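Local coordinates for Two-component system response regulator/GGDEF domain protein (Aeromonas salmonicida, PDB 3LUF) that probably makes the second messenger cyclic di-GMP from two GTP molecules in its GGDEF domain, this piece holding the two receiver domains that precede it, at residues L164-Y177 with L191-I205. Numbering follows the deposited sequence. Where two conformers were deposited one is given.
Sequences LEQHPAIRLVLVDY and LRERYSKQQLAIIGI. Unlike the reference sequence in segment 164-177: H167 (reference Asn). With MG (magnesium ion), chain F.
Parallel strand pairing joins L172-D176 to A201-I205 near the middle of the second receiver domain's sheet, and the ends of the two preceding helices meet beside it. The strand axes run 4.7 Å apart at closest and are twisted against each other by 17°. Register follows from five backbone bonds running from A201 N to R171 O through I205 N to V175 O; in the central one I203 N meets V173 O at 2.8 Å, nearly in line with the carbonyl. A weak bond from Y177 N to I205 O extends the series past the strand end.

On the face carrying L172, L174, A201, I203 and I205, L172 CD1 lies 3.7 Å from A201 CB and also reaches I203 CG1, while I205 CD1 touches L174 CB at 3.9 Å; helix 232-248 covers L172, L174 and I203. On the face of V173, V175 and I202, V175 CG2 rests on I202 CG2. Just before its strand, L200 holds CG anti to the backbone N (chi1 -176°), which carries its end towards the neighbouring segment and sets CD1 3.5 Å from I170 O.

Between the helices, L164 and L191 cross at about a right angle, with CD1 of the former a tight 3.5 Å from CD2 of the latter. At the exposed margin, R194 NH1 forms a salt bridge with E165 OE1, modelled at a short and doubtful 2.5 Å; carboxylate and guanidinium are only 5° from coplanar, and Y195 OH sits over one guanidinium face.

At the C-terminal end of its strand, D176 binds magnesium through OD2 at 2.0 Å, while OD1 accepts a hydrogen bond from a metal-bound water. D132 OD1, the carbonyl of Y178 and three waters fill the remaining positions. D176 is the predicted phosphorylation site, and the strand 172-176, helix 184-194, strand 201-207 unit is the beta-alpha-beta crossover of a CheY-like receiver fold.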
# COMPACT_ATOMS: atom_id res chain seq x y z
N LEU B 164 5.46 11.57 20.51
CA LEU B 164 5.67 10.12 20.56
C LEU B 164 6.11 9.65 21.95
O LEU B 164 5.66 8.59 22.44
CB LEU B 164 6.68 9.67 19.50
CG LEU B 164 6.12 9.75 18.07
CD1 LEU B 164 7.25 9.66 16.98
CD2 LEU B 164 5.06 8.67 17.78
N GLU B 165 6.96 10.46 22.59
CA GLU B 165 7.40 10.16 23.96
C GLU B 165 6.21 10.15 24.89
O GLU B 165 6.07 9.25 25.71
CB GLU B 165 8.38 11.20 24.50
CG GLU B 165 9.77 11.13 23.99
CD GLU B 165 10.46 9.81 24.27
OE1 GLU B 165 11.16 9.36 23.37
OE2 GLU B 165 10.30 9.23 25.36
N GLN B 166 5.35 11.16 24.74
CA GLN B 166 4.20 11.35 25.62
C GLN B 166 3.03 10.39 25.33
O GLN B 166 2.20 10.10 26.20
CB GLN B 166 3.74 12.80 25.58
CG GLN B 166 4.74 13.80 26.23
CD GLN B 166 5.04 13.51 27.74
OE1 GLN B 166 4.14 13.23 28.53
NE2 GLN B 166 6.32 13.62 28.13
N HIS B 167 3.01 9.85 24.11
CA HIS B 167 1.94 8.96 23.67
C HIS B 167 2.44 7.68 23.00
O HIS B 167 2.35 7.54 21.76
CB HIS B 167 0.99 9.73 22.74
CG HIS B 167 0.37 10.92 23.38
ND1 HIS B 167 -0.66 10.81 24.29
CD2 HIS B 167 0.66 12.24 23.29
CE1 HIS B 167 -0.99 12.01 24.73
NE2 HIS B 167 -0.21 12.90 24.13
N PRO B 168 2.94 6.72 23.80
CA PRO B 168 3.57 5.52 23.25
C PRO B 168 2.64 4.56 22.52
O PRO B 168 3.13 3.64 21.88
CB PRO B 168 4.17 4.82 24.48
CG PRO B 168 3.46 5.41 25.67
CD PRO B 168 3.14 6.82 25.27
N ALA B 169 1.32 4.78 22.58
CA ALA B 169 0.41 3.91 21.86
C ALA B 169 0.33 4.30 20.39
O ALA B 169 -0.25 3.53 19.60
CB ALA B 169 -0.97 3.94 22.48
N ILE B 170 0.84 5.48 20.02
CA ILE B 170 0.80 5.94 18.59
C ILE B 170 1.46 4.83 17.76
O ILE B 170 2.58 4.42 18.09
CB ILE B 170 1.50 7.29 18.38
CG1 ILE B 170 0.64 8.43 18.97
CG2 ILE B 170 1.76 7.55 16.88
CD1 ILE B 170 1.38 9.79 19.14
N ARG B 171 0.78 4.31 16.73
CA ARG B 171 1.35 3.20 15.96
C ARG B 171 1.66 3.56 14.51
O ARG B 171 2.24 2.77 13.77
CB ARG B 171 0.41 2.00 16.01
CG ARG B 171 -0.87 2.16 15.19
CD ARG B 171 -1.67 0.87 15.28
NE ARG B 171 -2.12 0.67 16.67
CZ ARG B 171 -2.75 -0.42 17.10
NH1 ARG B 171 -2.94 -1.45 16.27
NH2 ARG B 171 -3.13 -0.49 18.38
N LEU B 172 1.23 4.76 14.09
CA LEU B 172 1.41 5.12 12.68
C LEU B 172 1.69 6.62 12.63
O LEU B 172 1.03 7.41 13.29
CB LEU B 172 0.17 4.75 11.86
CG LEU B 172 0.07 5.39 10.46
CD1 LEU B 172 1.10 4.73 9.62
CD2 LEU B 172 -1.30 5.24 9.82
N VAL B 173 2.74 6.98 11.89
CA VAL B 173 3.15 8.35 11.71
C VAL B 173 3.14 8.67 10.22
O VAL B 173 3.65 7.87 9.41
CB VAL B 173 4.58 8.63 12.23
CG1 VAL B 173 4.87 10.14 12.10
CG2 VAL B 173 4.78 8.17 13.67
N LEU B 174 2.52 9.80 9.86
CA LEU B 174 2.60 10.34 8.51
C LEU B 174 3.51 11.56 8.53
O LEU B 174 3.30 12.47 9.31
CB LEU B 174 1.20 10.73 8.00
CG LEU B 174 0.12 9.63 7.94
CD1 LEU B 174 -0.55 9.37 9.30
CD2 LEU B 174 -0.95 10.09 6.99
N VAL B 175 4.52 11.56 7.66
CA VAL B 175 5.66 12.49 7.76
C VAL B 175 5.85 13.31 6.48
O VAL B 175 6.14 12.77 5.44
CB VAL B 175 6.97 11.72 8.05
CG1 VAL B 175 8.14 12.71 8.18
CG2 VAL B 175 6.85 10.94 9.33
N ASP B 176 5.71 14.62 6.62
CA ASP B 176 6.02 15.59 5.58
C ASP B 176 7.52 15.67 5.38
O ASP B 176 8.28 15.81 6.35
CB ASP B 176 5.48 16.95 6.04
CG ASP B 176 5.76 18.08 5.05
OD1 ASP B 176 5.80 17.84 3.83
OD2 ASP B 176 5.95 19.21 5.54
N TYR B 177 7.97 15.64 4.13
CA TYR B 177 9.38 15.78 3.90
C TYR B 177 9.89 17.21 4.18
O TYR B 177 10.84 17.39 4.94
CB TYR B 177 9.79 15.32 2.50
CG TYR B 177 11.20 15.75 2.19
CD1 TYR B 177 12.29 15.04 2.69
CD2 TYR B 177 11.46 16.90 1.45
CE1 TYR B 177 13.59 15.44 2.43
CE2 TYR B 177 12.76 17.32 1.19
CZ TYR B 177 13.81 16.58 1.67
OH TYR B 177 15.10 16.99 1.40
N LEU B 191 13.64 7.84 14.07
CA LEU B 191 12.61 6.94 14.55
C LEU B 191 13.06 5.50 14.38
O LEU B 191 12.88 4.65 15.26
CB LEU B 191 11.25 7.19 13.83
CG LEU B 191 10.60 8.53 14.20
CD1 LEU B 191 9.28 8.68 13.43
CD2 LEU B 191 10.34 8.66 15.71
N ARG B 192 13.63 5.20 13.22
CA ARG B 192 13.99 3.81 12.92
C ARG B 192 15.21 3.36 13.70
O ARG B 192 15.44 2.15 13.81
CB ARG B 192 14.22 3.63 11.44
CG ARG B 192 12.95 3.45 10.64
CD ARG B 192 12.34 2.06 10.80
NE ARG B 192 11.01 2.05 10.16
CZ ARG B 192 9.86 2.22 10.81
NH1 ARG B 192 9.85 2.35 12.13
NH2 ARG B 192 8.70 2.22 10.15
N GLU B 193 16.00 4.29 14.23
CA GLU B 193 17.07 3.87 15.16
C GLU B 193 16.55 3.27 16.47
O GLU B 193 17.27 2.51 17.14
CB GLU B 193 18.00 5.06 15.46
CG GLU B 193 18.83 5.48 14.24
CD GLU B 193 20.01 6.34 14.63
OE1 GLU B 193 19.78 7.36 15.28
OE2 GLU B 193 21.16 6.00 14.25
N ARG B 194 15.29 3.59 16.80
CA ARG B 194 14.60 3.10 18.00
C ARG B 194 13.50 2.07 17.72
O ARG B 194 13.32 1.12 18.50
CB ARG B 194 13.94 4.25 18.78
CG ARG B 194 14.83 5.22 19.43
CD ARG B 194 13.98 6.22 20.23
NE ARG B 194 13.67 5.79 21.59
CZ ARG B 194 12.87 6.47 22.41
NH1 ARG B 194 12.24 7.56 21.98
NH2 ARG B 194 12.65 6.03 23.64
N TYR B 195 12.71 2.29 16.66
CA TYR B 195 11.49 1.52 16.43
C TYR B 195 11.50 0.80 15.09
O TYR B 195 11.82 1.42 14.07
CB TYR B 195 10.25 2.43 16.48
CG TYR B 195 10.14 3.15 17.81
CD1 TYR B 195 10.03 2.41 19.00
CD2 TYR B 195 10.24 4.53 17.89
CE1 TYR B 195 9.99 3.04 20.25
CE2 TYR B 195 10.17 5.20 19.14
CZ TYR B 195 10.05 4.42 20.32
OH TYR B 195 9.99 5.03 21.54
N SER B 196 11.16 -0.49 15.11
CA SER B 196 11.03 -1.31 13.89
C SER B 196 9.75 -0.96 13.13
O SER B 196 8.87 -0.25 13.64
CB SER B 196 11.00 -2.81 14.23
OG SER B 196 9.74 -3.17 14.81
N LYS B 197 9.66 -1.47 11.90
CA LYS B 197 8.45 -1.28 11.07
C LYS B 197 7.19 -1.86 11.70
O LYS B 197 6.09 -1.39 11.39
CB LYS B 197 8.64 -1.92 9.70
CG LYS B 197 9.46 -1.11 8.74
CD LYS B 197 9.55 -1.85 7.40
CE LYS B 197 10.44 -1.12 6.42
NZ LYS B 197 10.02 -1.45 5.03
N GLN B 198 7.36 -2.86 12.57
CA GLN B 198 6.21 -3.46 13.26
C GLN B 198 5.86 -2.68 14.52
O GLN B 198 4.72 -2.70 14.99
CB GLN B 198 6.47 -4.96 13.56
CG GLN B 198 5.37 -5.67 14.44
CD GLN B 198 3.95 -5.53 13.86
OE1 GLN B 198 3.01 -5.15 14.56
NE2 GLN B 198 3.80 -5.85 12.57
N GLN B 199 6.82 -1.96 15.07
CA GLN B 199 6.56 -1.18 16.27
C GLN B 199 5.91 0.16 15.98
O GLN B 199 5.14 0.68 16.80
CB GLN B 199 7.84 -0.96 17.07
CG GLN B 199 8.34 -2.25 17.76
CD GLN B 199 9.68 -2.06 18.40
OE1 GLN B 199 10.63 -1.58 17.76
NE2 GLN B 199 9.79 -2.43 19.67
N LEU B 200 6.26 0.74 14.83
CA LEU B 200 5.79 2.07 14.48
C LEU B 200 5.78 2.18 12.96
O LEU B 200 6.86 2.30 12.37
CB LEU B 200 6.74 3.13 15.10
CG LEU B 200 6.32 4.59 14.90
CD1 LEU B 200 4.96 4.86 15.61
CD2 LEU B 200 7.39 5.63 15.31
N ALA B 201 4.59 2.20 12.34
CA ALA B 201 4.52 2.31 10.86
C ALA B 201 4.74 3.77 10.46
O ALA B 201 4.31 4.67 11.17
CB ALA B 201 3.18 1.82 10.35
N ILE B 202 5.45 3.99 9.37
CA ILE B 202 5.66 5.35 8.91
C ILE B 202 5.28 5.42 7.46
O ILE B 202 5.73 4.58 6.66
CB ILE B 202 7.14 5.74 9.05
CG1 ILE B 202 7.54 5.73 10.53
CG2 ILE B 202 7.44 7.06 8.30
CD1 ILE B 202 9.08 5.73 10.68
N ILE B 203 4.41 6.37 7.12
CA ILE B 203 4.16 6.70 5.71
C ILE B 203 4.85 8.02 5.40
O ILE B 203 4.55 9.07 6.01
CB ILE B 203 2.65 6.85 5.39
CG1 ILE B 203 1.89 5.57 5.82
CG2 ILE B 203 2.46 7.16 3.90
CD1 ILE B 203 0.32 5.70 5.81
N GLY B 204 5.77 7.96 4.45
CA GLY B 204 6.54 9.16 4.07
C GLY B 204 5.77 9.93 3.01
O GLY B 204 5.47 9.37 1.95
N ILE B 205 5.45 11.19 3.28
CA ILE B 205 4.78 12.06 2.31
C ILE B 205 5.78 12.98 1.62
O ILE B 205 6.63 13.59 2.26
CB ILE B 205 3.65 12.89 2.96
CG1 ILE B 205 2.66 11.96 3.68
CG2 ILE B 205 2.91 13.70 1.85
CD1 ILE B 205 1.65 12.67 4.63
MG MG F . 6.31 21.01 4.78
O HOH W 1 6.16 20.20 2.84
O HOH W 2 6.61 22.97 4.01
O HOH W 3 4.22 21.32 4.70